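Local structure of CD1-2 antigen (Gallus gallus, 3DBX) at residues A[14-19]-A[100-105]; A[72-77]-A[156-161]; A[122-127]-A[138-143]. The protein probably binds lipids in a hydrophobic groove and presents them at the cell surface, as other members of the MHC-I-like CD1 family do. All coordinates share one frame; numbering follows the deposited sequence.

How the contacts relate
Following the chain from the N terminus, strand 12-21 supplies 14-19, the loop between helices 66-71 and 77-89 supplies 72-77, and strand 97-107 supplies 100-105, whose pairing with 14-19 closes contact 1. Contact 3 comes next: 138-143 returns to 122-127 after only ten residues, at the far edge of the same sheet. Helix 156-180 then closes contact 2 onto 72-77. Contacts 1 and 2 therefore cross, while contact 3 is nested inside the loop of contact 2. Contact 1 forms the floor, contact 2 joins the two walls above it, and contact 3 ties the sheet edge to the loop before helix 143-154.

Contact 1: residues A[14-19]-A[100-105]; sequences QLFYTL and QIHTGC
Leu15 and Tyr17 face Thr103 and Ile101 as the hydrogen-bonded pairs of an antiparallel ladder, and each pair closes a two-bond ring. Leu15 N donates to Thr103 O at 2.9 Å, and Thr103 N returns to Leu15 O; Tyr17 N reaches Ile101 O, and Ile101 N reaches Tyr17 O at 2.8 Å. The Phe16-His102 pair lies between these rings, and Gln14-Gly104 and Thr18-Gln100 flank them, all three non-hydrogen-bonded. The backbone N-H and C=O groups of Gln14, Phe16 and Thr18 turn outward, Phe16 and Thr18 bonding to Met32 and Thr30 of strand 27-35.

On the face carrying Phe16 and His102, the imidazole is fixed by its nitrogen. His102 NE2 donates to Gln14 OE1 at 2.7 Å, the oxygen lying almost in the ring plane and the N-H...O angle being 155°. With CG anti to the backbone N (chi1 -180°), the His102 ring lies alongside Phe16, with planes 17° apart and centroids 4.5 Å apart: an offset, near-parallel pair with little overlap, in which Phe16 CE1 sits over the imidazole rim. Phe116 meets the His102 ring edge-to-face. Gln100 lies beside Thr18, its CG 3.8 Å from Thr18 OG1, while its amide is satisfied at both ends by the other protein chain of the assembly.

The opposite face is mainly apolar in its contacts. Tyr17 CB packs on Ile101 CB at 4.1 Å; Thr103 touches a bound palmitic acid, and Phe166 and Phe170 of helix 156-180 cover Thr103 and Leu15. One face toward a partner chain and the other toward lipid and helices is the construction of the MHC-I-like platform, here serving as the floor of a CD1-type groove.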
loop_
_atom_site.group_PDB
_atom_site.type_symbol
_atom_site.label_atom_id
_atom_site.label_comp_id
_atom_site.label_asym_id
_atom_site.label_seq_id
_atom_site.Cartn_x
_atom_site.Cartn_y
_atom_site.Cartn_z
ATOM N N GLN A 14 -10.917 -2.180 5.374
ATOM C CA GLN A 14 -10.303 -0.868 5.540
ATOM C C GLN A 14 -10.751 0.110 4.472
ATOM O O GLN A 14 -10.986 -0.274 3.334
ATOM C CB GLN A 14 -8.782 -0.976 5.476
ATOM C CG GLN A 14 -8.153 -1.732 6.626
ATOM C CD GLN A 14 -6.634 -1.660 6.566
ATOM O OE1 GLN A 14 -6.028 -0.760 7.131
ATOM N NE2 GLN A 14 -6.023 -2.604 5.863
ATOM N N LEU A 15 -10.811 1.387 4.861
ATOM C CA LEU A 15 -11.172 2.483 4.003
ATOM C C LEU A 15 -10.077 3.548 4.129
ATOM O O LEU A 15 -9.666 3.919 5.235
ATOM C CB LEU A 15 -12.510 3.083 4.447
ATOM C CG LEU A 15 -13.807 2.294 4.329
ATOM C CD1 LEU A 15 -14.940 2.989 5.124
ATOM C CD2 LEU A 15 -14.216 2.146 2.880
ATOM N N PHE A 16 -9.624 4.046 2.991
ATOM C CA PHE A 16 -8.600 5.086 2.915
ATOM C C PHE A 16 -9.148 6.238 2.052
ATOM O O PHE A 16 -9.438 6.024 0.890
ATOM C CB PHE A 16 -7.375 4.500 2.182
ATOM C CG PHE A 16 -6.712 3.373 2.908
ATOM C CD1 PHE A 16 -5.640 3.614 3.740
ATOM C CD2 PHE A 16 -7.164 2.070 2.765
ATOM C CE1 PHE A 16 -5.020 2.557 4.437
ATOM C CE2 PHE A 16 -6.561 1.012 3.454
ATOM C CZ PHE A 16 -5.497 1.253 4.280
ATOM N N TYR A 17 -9.251 7.445 2.586
ATOM C CA TYR A 17 -9.790 8.584 1.829
ATOM C C TYR A 17 -8.841 9.762 1.921
ATOM O O TYR A 17 -8.349 10.040 2.997
ATOM C CB TYR A 17 -11.139 9.028 2.393
ATOM C CG TYR A 17 -12.300 8.221 1.896
ATOM C CD1 TYR A 17 -13.093 8.675 0.856
ATOM C CD2 TYR A 17 -12.587 6.978 2.440
ATOM C CE1 TYR A 17 -14.178 7.911 0.375
ATOM C CE2 TYR A 17 -13.671 6.200 1.960
ATOM C CZ TYR A 17 -14.446 6.677 0.930
ATOM O OH TYR A 17 -15.519 5.924 0.469
ATOM N N THR A 18 -8.627 10.439 0.792
ATOM C CA THR A 18 -7.794 11.656 0.692
ATOM C C THR A 18 -8.643 12.767 0.070
ATOM O O THR A 18 -9.250 12.602 -1.011
ATOM C CB THR A 18 -6.554 11.418 -0.155
ATOM O OG1 THR A 18 -5.784 10.359 0.429
ATOM C CG2 THR A 18 -5.690 12.662 -0.257
ATOM N N LEU A 19 -8.736 13.864 0.804
ATOM C CA LEU A 19 -9.494 15.022 0.395
ATOM C C LEU A 19 -8.465 16.136 0.231
ATOM O O LEU A 19 -7.950 16.630 1.214
ATOM C CB LEU A 19 -10.522 15.387 1.477
ATOM C CG LEU A 19 -11.815 14.567 1.545
ATOM C CD1 LEU A 19 -11.511 13.083 1.789
ATOM C CD2 LEU A 19 -12.757 15.071 2.589
ATOM N N GLN A 100 -6.888 13.377 5.327
ATOM C CA GLN A 100 -6.898 11.922 5.080
ATOM C C GLN A 100 -7.686 11.197 6.172
ATOM O O GLN A 100 -7.689 11.622 7.338
ATOM C CB GLN A 100 -5.475 11.374 4.984
ATOM C CG GLN A 100 -4.696 11.829 3.728
ATOM C CD GLN A 100 -3.207 11.692 3.853
ATOM O OE1 GLN A 100 -2.559 12.590 4.331
ATOM N NE2 GLN A 100 -2.656 10.574 3.395
ATOM N N ILE A 101 -8.373 10.116 5.788
ATOM C CA ILE A 101 -9.231 9.358 6.709
ATOM C C ILE A 101 -8.957 7.868 6.567
ATOM O O ILE A 101 -9.106 7.310 5.482
ATOM C CB ILE A 101 -10.762 9.619 6.461
ATOM C CG1 ILE A 101 -11.123 11.096 6.650
ATOM C CG2 ILE A 101 -11.630 8.775 7.409
ATOM C CD1 ILE A 101 -11.170 11.899 5.361
ATOM N N HIS A 102 -8.549 7.228 7.657
ATOM C CA HIS A 102 -8.267 5.801 7.640
ATOM C C HIS A 102 -9.186 5.141 8.650
ATOM O O HIS A 102 -9.149 5.462 9.825
ATOM C CB HIS A 102 -6.792 5.541 7.956
ATOM C CG HIS A 102 -6.419 4.091 7.949
ATOM N ND1 HIS A 102 -5.321 3.609 8.624
ATOM C CD2 HIS A 102 -6.991 3.018 7.341
ATOM C CE1 HIS A 102 -5.230 2.300 8.437
ATOM N NE2 HIS A 102 -6.241 1.913 7.675
ATOM N N THR A 103 -10.019 4.228 8.150
ATOM C CA THR A 103 -10.967 3.481 8.943
ATOM C C THR A 103 -10.697 1.975 8.775
ATOM O O THR A 103 -10.248 1.536 7.710
ATOM C CB THR A 103 -12.400 3.795 8.451
ATOM O OG1 THR A 103 -12.633 5.209 8.516
ATOM C CG2 THR A 103 -13.429 3.095 9.285
ATOM N N GLY A 104 -10.997 1.185 9.808
ATOM C CA GLY A 104 -10.880 -0.269 9.725
ATOM C C GLY A 104 -11.845 -1.025 10.615
ATOM O O GLY A 104 -12.295 -0.506 11.630
ATOM N N CYS A 105 -12.141 -2.261 10.212
ATOM C CA CYS A 105 -12.952 -3.210 10.979
ATOM C C CYS A 105 -12.354 -4.603 10.757
ATOM O O CYS A 105 -12.330 -5.101 9.616
ATOM C CB CYS A 105 -14.414 -3.183 10.497
ATOM S SG CYS A 105 -15.586 -4.215 11.419
#

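Contact 2: residues A[72-77]-A[156-161]; sequences FSMVGI and RAVSGF. With PLM (palmitic acid), chain F.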
loop_
_atom_site.group_PDB
_atom_site.type_symbol
_atom_site.label_atom_id
_atom_site.label_comp_id
_atom_site.label_asym_id
_atom_site.label_seq_id
_atom_site.Cartn_x
_atom_site.Cartn_y
_atom_site.Cartn_z
ATOM N N PHE A 72 -23.768 9.216 0.799
ATOM C CA PHE A 72 -24.852 10.177 1.005
ATOM C C PHE A 72 -25.171 10.450 2.468
ATOM O O PHE A 72 -25.910 11.390 2.768
ATOM C CB PHE A 72 -26.137 9.748 0.278
ATOM C CG PHE A 72 -25.908 9.068 -1.050
ATOM C CD1 PHE A 72 -25.306 9.745 -2.111
ATOM C CD2 PHE A 72 -26.330 7.741 -1.247
ATOM C CE1 PHE A 72 -25.096 9.106 -3.337
ATOM C CE2 PHE A 72 -26.135 7.093 -2.471
ATOM C CZ PHE A 72 -25.516 7.776 -3.518
ATOM N N SER A 73 -24.619 9.641 3.375
ATOM C CA SER A 73 -25.034 9.684 4.781
ATOM C C SER A 73 -24.323 10.770 5.586
ATOM O O SER A 73 -23.447 11.478 5.077
ATOM C CB SER A 73 -24.860 8.315 5.451
ATOM O OG SER A 73 -23.496 8.047 5.752
ATOM N N MET A 74 -24.731 10.883 6.844
ATOM C CA MET A 74 -24.165 11.800 7.824
ATOM C C MET A 74 -22.633 11.824 7.871
ATOM O O MET A 74 -22.034 12.872 8.099
ATOM C CB MET A 74 -24.697 11.405 9.190
ATOM C CG MET A 74 -24.217 12.250 10.332
ATOM S SD MET A 74 -25.086 11.718 11.816
ATOM C CE MET A 74 -26.666 12.594 11.675
ATOM N N VAL A 75 -22.013 10.660 7.692
ATOM C CA VAL A 75 -20.556 10.543 7.722
ATOM C C VAL A 75 -20.010 10.261 6.316
ATOM O O VAL A 75 -18.841 9.938 6.155
ATOM C CB VAL A 75 -20.082 9.462 8.732
ATOM C CG1 VAL A 75 -20.653 9.737 10.121
ATOM C CG2 VAL A 75 -20.475 8.065 8.268
ATOM N N GLY A 76 -20.870 10.420 5.311
ATOM C CA GLY A 76 -20.541 10.150 3.917
ATOM C C GLY A 76 -19.637 11.219 3.339
ATOM O O GLY A 76 -19.409 12.248 3.972
ATOM N N ILE A 77 -19.125 10.970 2.134
ATOM C CA ILE A 77 -18.085 11.821 1.538
ATOM C C ILE A 77 -18.589 13.240 1.276
ATOM O O ILE A 77 -17.911 14.221 1.591
ATOM C CB ILE A 77 -17.419 11.126 0.291
ATOM C CG1 ILE A 77 -16.070 11.771 -0.068
ATOM C CG2 ILE A 77 -18.400 11.015 -0.903
ATOM C CD1 ILE A 77 -15.139 12.007 1.114
ATOM N N ARG A 156 -23.560 14.108 18.787
ATOM C CA ARG A 156 -23.871 12.838 19.446
ATOM C C ARG A 156 -24.515 11.825 18.497
ATOM O O ARG A 156 -24.347 10.603 18.663
ATOM C CB ARG A 156 -24.751 13.074 20.679
ATOM C CG ARG A 156 -24.006 13.703 21.870
ATOM C CD ARG A 156 -23.276 12.651 22.726
ATOM N NE ARG A 156 -24.211 11.757 23.422
ATOM C CZ ARG A 156 -24.757 12.002 24.615
ATOM N NH1 ARG A 156 -24.477 13.127 25.274
ATOM N NH2 ARG A 156 -25.595 11.119 25.152
ATOM N N ALA A 157 -25.237 12.348 17.502
ATOM C CA ALA A 157 -25.826 11.533 16.442
ATOM C C ALA A 157 -24.757 10.838 15.583
ATOM O O ALA A 157 -24.946 9.692 15.159
ATOM C CB ALA A 157 -26.755 12.382 15.578
ATOM N N VAL A 158 -23.638 11.525 15.335
ATOM C CA VAL A 158 -22.517 10.949 14.573
ATOM C C VAL A 158 -21.898 9.793 15.348
ATOM O O VAL A 158 -21.603 8.744 14.782
ATOM C CB VAL A 158 -21.423 12.010 14.240
ATOM C CG1 VAL A 158 -20.130 11.349 13.771
ATOM C CG2 VAL A 158 -21.923 13.010 13.197
ATOM N N SER A 159 -21.718 10.004 16.647
ATOM C CA SER A 159 -21.182 8.998 17.552
ATOM C C SER A 159 -22.055 7.738 17.550
ATOM O O SER A 159 -21.547 6.616 17.454
ATOM C CB SER A 159 -21.084 9.585 18.962
ATOM O OG SER A 159 -19.965 9.073 19.661
ATOM N N GLY A 160 -23.368 7.941 17.651
ATOM C CA GLY A 160 -24.342 6.861 17.532
ATOM C C GLY A 160 -24.297 6.179 16.175
ATOM O O GLY A 160 -24.338 4.951 16.096
ATOM N N PHE A 161 -24.205 6.972 15.107
ATOM C CA PHE A 161 -24.166 6.430 13.749
ATOM C C PHE A 161 -22.933 5.546 13.517
ATOM O O PHE A 161 -23.024 4.486 12.885
ATOM C CB PHE A 161 -24.240 7.553 12.702
ATOM C CG PHE A 161 -24.526 7.060 11.307
ATOM C CD1 PHE A 161 -25.804 6.644 10.949
ATOM C CD2 PHE A 161 -23.518 6.997 10.357
ATOM C CE1 PHE A 161 -26.069 6.174 9.659
ATOM C CE2 PHE A 161 -23.775 6.530 9.068
ATOM C CZ PHE A 161 -25.049 6.124 8.721
HETATM C C1 PLM F . -21.243 19.813 8.259
HETATM O O1 PLM F . -21.117 19.848 7.008
HETATM O O2 PLM F . -20.967 20.845 8.913
HETATM C C2 PLM F . -21.715 18.561 8.979
HETATM C C3 PLM F . -21.453 17.307 8.141
HETATM C C4 PLM F . -21.742 16.022 8.915
HETATM C C5 PLM F . -20.503 15.487 9.637
HETATM C C6 PLM F . -19.604 14.618 8.754
HETATM C C7 PLM F . -18.126 14.777 9.108
HETATM C C8 PLM F . -17.595 13.576 9.870
HETATM C C9 PLM F . -16.157 13.262 9.464
HETATM C CA PLM F . -15.701 11.999 10.189
HETATM C CB PLM F . -14.825 11.108 9.318
HETATM C CC PLM F . -15.617 10.008 8.621
HETATM C CD PLM F . -15.574 8.693 9.389
HETATM C CE PLM F . -16.716 7.816 8.924
HETATM C CF PLM F . -16.243 6.406 8.594
HETATM C CG PLM F . -17.063 5.819 7.450
#
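This is apolar packing between the two helical walls of the MHC-I-like groove: the break between helices 66-71 and 77-89 meets the first turns of helix 156-180, with no hydrogen bond across it. A type I turn from Ser73 to Gly76, closed by Gly76 N to Ser73 O at 2.8 Å, projects Met74 and Val75 toward the helix. Met74 spans to the helix. Its CG is anti to the backbone N (chi1 -180°), and with chi2 also extended the chain carries SD to Val158 CG2 at 3.7 Å, while the bend at chi3 turns CE toward Ala157 CB. The sulfur also forms an oblique Met-aromatic contact with Phe161, 5.5 Å from the ring centroid and 38° off its normal.

Val75 sits between protein and lipid. Its CG1 touches Val158 CG1, while its CB lies 3.8 Å from CE of the palmitic acid; Met74 presents its carbonyl oxygen to the same chain, 3.1 Å from ligand C6. The loop thus lines the lipid site as well as bridging the walls. Ser73 OG, bonded to Ile69 O, lies obliquely off the Phe161 ring, whereas Val75 CG2 approaches its edge, 3.7 Å from Phe161 CE2.

Contact 3: residues A[122-127]-A[138-143]; sequences GGRDLV and PQRSTL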
loop_
_atom_site.group_PDB
_atom_site.type_symbol
_atom_site.label_atom_id
_atom_site.label_comp_id
_atom_site.label_asym_id
_atom_site.label_seq_id
_atom_site.Cartn_x
_atom_site.Cartn_y
_atom_site.Cartn_z
ATOM N N GLY A 122 -2.243 17.365 6.607
ATOM C CA GLY A 122 -0.857 17.572 6.194
ATOM C C GLY A 122 0.046 16.382 6.448
ATOM O O GLY A 122 1.233 16.557 6.674
ATOM N N GLY A 123 -0.506 15.173 6.429
ATOM C CA GLY A 123 0.308 13.957 6.531
ATOM C C GLY A 123 0.770 13.596 7.931
ATOM O O GLY A 123 1.704 12.839 8.096
ATOM N N ARG A 124 0.124 14.163 8.946
ATOM C CA ARG A 124 0.380 13.817 10.337
ATOM C C ARG A 124 -0.980 13.577 10.980
ATOM O O ARG A 124 -1.977 14.090 10.485
ATOM C CB ARG A 124 1.065 14.997 11.062
ATOM C CG ARG A 124 2.400 15.419 10.455
ATOM C CD ARG A 124 3.024 16.627 11.168
ATOM N NE ARG A 124 2.184 17.829 11.108
ATOM C CZ ARG A 124 1.826 18.563 12.165
ATOM N NH1 ARG A 124 2.207 18.220 13.395
ATOM N NH2 ARG A 124 1.082 19.652 11.994
ATOM N N ASP A 125 -1.021 12.844 12.093
ATOM C CA ASP A 125 -2.279 12.619 12.822
ATOM C C ASP A 125 -2.911 13.937 13.230
ATOM O O ASP A 125 -2.202 14.912 13.507
ATOM C CB ASP A 125 -2.065 11.764 14.073
ATOM C CG ASP A 125 -1.310 10.480 13.794
ATOM O OD1 ASP A 125 -1.191 10.089 12.605
ATOM O OD2 ASP A 125 -0.817 9.864 14.772
ATOM N N LEU A 126 -4.246 13.957 13.254
ATOM C CA LEU A 126 -5.003 15.158 13.627
ATOM C C LEU A 126 -6.018 14.893 14.747
ATOM O O LEU A 126 -5.963 15.562 15.769
ATOM C CB LEU A 126 -5.678 15.808 12.407
ATOM C CG LEU A 126 -6.541 17.060 12.656
ATOM C CD1 LEU A 126 -5.700 18.205 13.174
ATOM C CD2 LEU A 126 -7.313 17.474 11.401
ATOM N N VAL A 127 -6.943 13.946 14.541
ATOM C CA VAL A 127 -7.884 13.477 15.595
ATOM C C VAL A 127 -8.191 11.971 15.474
ATOM O O VAL A 127 -8.145 11.404 14.375
ATOM C CB VAL A 127 -9.238 14.281 15.645
ATOM C CG1 VAL A 127 -9.015 15.720 16.066
ATOM C CG2 VAL A 127 -9.989 14.225 14.315
ATOM N N PRO A 138 -8.045 14.450 20.385
ATOM C CA PRO A 138 -7.018 15.210 19.657
ATOM C C PRO A 138 -5.661 14.502 19.632
ATOM O O PRO A 138 -5.232 13.953 20.651
ATOM C CB PRO A 138 -6.909 16.515 20.460
ATOM C CG PRO A 138 -8.118 16.560 21.307
ATOM C CD PRO A 138 -8.447 15.149 21.619
ATOM N N GLN A 139 -5.005 14.521 18.468
ATOM C CA GLN A 139 -3.709 13.867 18.270
ATOM C C GLN A 139 -2.537 14.857 18.262
ATOM O O GLN A 139 -1.388 14.468 18.494
ATOM C CB GLN A 139 -3.706 13.070 16.969
ATOM C CG GLN A 139 -4.750 11.940 16.862
ATOM C CD GLN A 139 -4.307 10.642 17.520
ATOM O OE1 GLN A 139 -3.890 10.626 18.685
ATOM N NE2 GLN A 139 -4.397 9.547 16.781
ATOM N N ARG A 140 -2.827 16.124 17.968
ATOM C CA ARG A 140 -1.839 17.193 18.067
ATOM C C ARG A 140 -2.405 18.249 19.011
ATOM O O ARG A 140 -3.564 18.135 19.425
ATOM C CB ARG A 140 -1.466 17.760 16.686
ATOM C CG ARG A 140 -2.580 18.462 15.938
ATOM C CD ARG A 140 -2.135 18.963 14.579
ATOM N NE ARG A 140 -2.059 17.883 13.592
ATOM C CZ ARG A 140 -2.145 18.058 12.277
ATOM N NH1 ARG A 140 -2.336 19.270 11.777
ATOM N NH2 ARG A 140 -2.063 17.014 11.456
ATOM N N SER A 141 -1.607 19.257 19.368
ATOM C CA SER A 141 -2.038 20.217 20.397
ATOM C C SER A 141 -2.413 21.633 19.917
ATOM O O SER A 141 -2.320 22.588 20.690
ATOM C CB SER A 141 -1.040 20.261 21.573
ATOM O OG SER A 141 0.226 20.765 21.185
ATOM N N THR A 142 -2.874 21.758 18.671
ATOM C CA THR A 142 -3.293 23.067 18.119
ATOM C C THR A 142 -4.827 23.257 17.937
ATOM O O THR A 142 -5.616 22.384 18.316
ATOM C CB THR A 142 -2.517 23.416 16.817
ATOM O OG1 THR A 142 -2.732 24.795 16.482
ATOM C CG2 THR A 142 -2.936 22.506 15.645
ATOM N N LEU A 143 -5.222 24.406 17.370
ATOM C CA LEU A 143 -6.634 24.807 17.215
ATOM C C LEU A 143 -7.442 23.891 16.296
ATOM O O LEU A 143 -8.549 23.482 16.661
ATOM C CB LEU A 143 -6.738 26.244 16.693
ATOM C CG LEU A 143 -8.115 26.803 16.305
ATOM C CD1 LEU A 143 -8.884 27.338 17.524
ATOM C CD2 LEU A 143 -7.947 27.903 15.267
#
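Arg140 reaches back to the strand edge and grips the carbonyl oxygen of Asp125 side-on with two nitrogens, NE at 3.0 Å and NH2 at 2.9 Å. Asp125 O lies near the guanidinium plane, but only NE approaches within the carbonyl plane; NH2 comes from above it, and its additional bond to Arg124 O is weak. Bent at chi3 (77°), the Arg140 chain brings the guanidinium between two neighbours: Leu126 CD1 lies 3.7 Å from Arg140 CZ over one face, and Arg124 stacks on the opposite face, the two guanidinium planes 26° apart and their centres 4.0 Å apart.

Beside this clamp, Gln139 N donates to Leu126 O at 3.0 Å, and Gln139 CB packs on Asp125 CB. Further out, Leu126 and Val127 both face Ile119 in a classic beta bulge, with Leu126 also resting on Leu144 and Met148 of helix 143-154. Asp125 OD1 is hydrogen-bonded to an aromatic side chain of the other protein chain.

The stacked arginines bring like charges close, with Arg124 NH2 3.4 Å from Arg140 NH1. The salt bridge from Arg140 NH1 to Glu121 and the carbonyl bonds at its edge probably offset that cost.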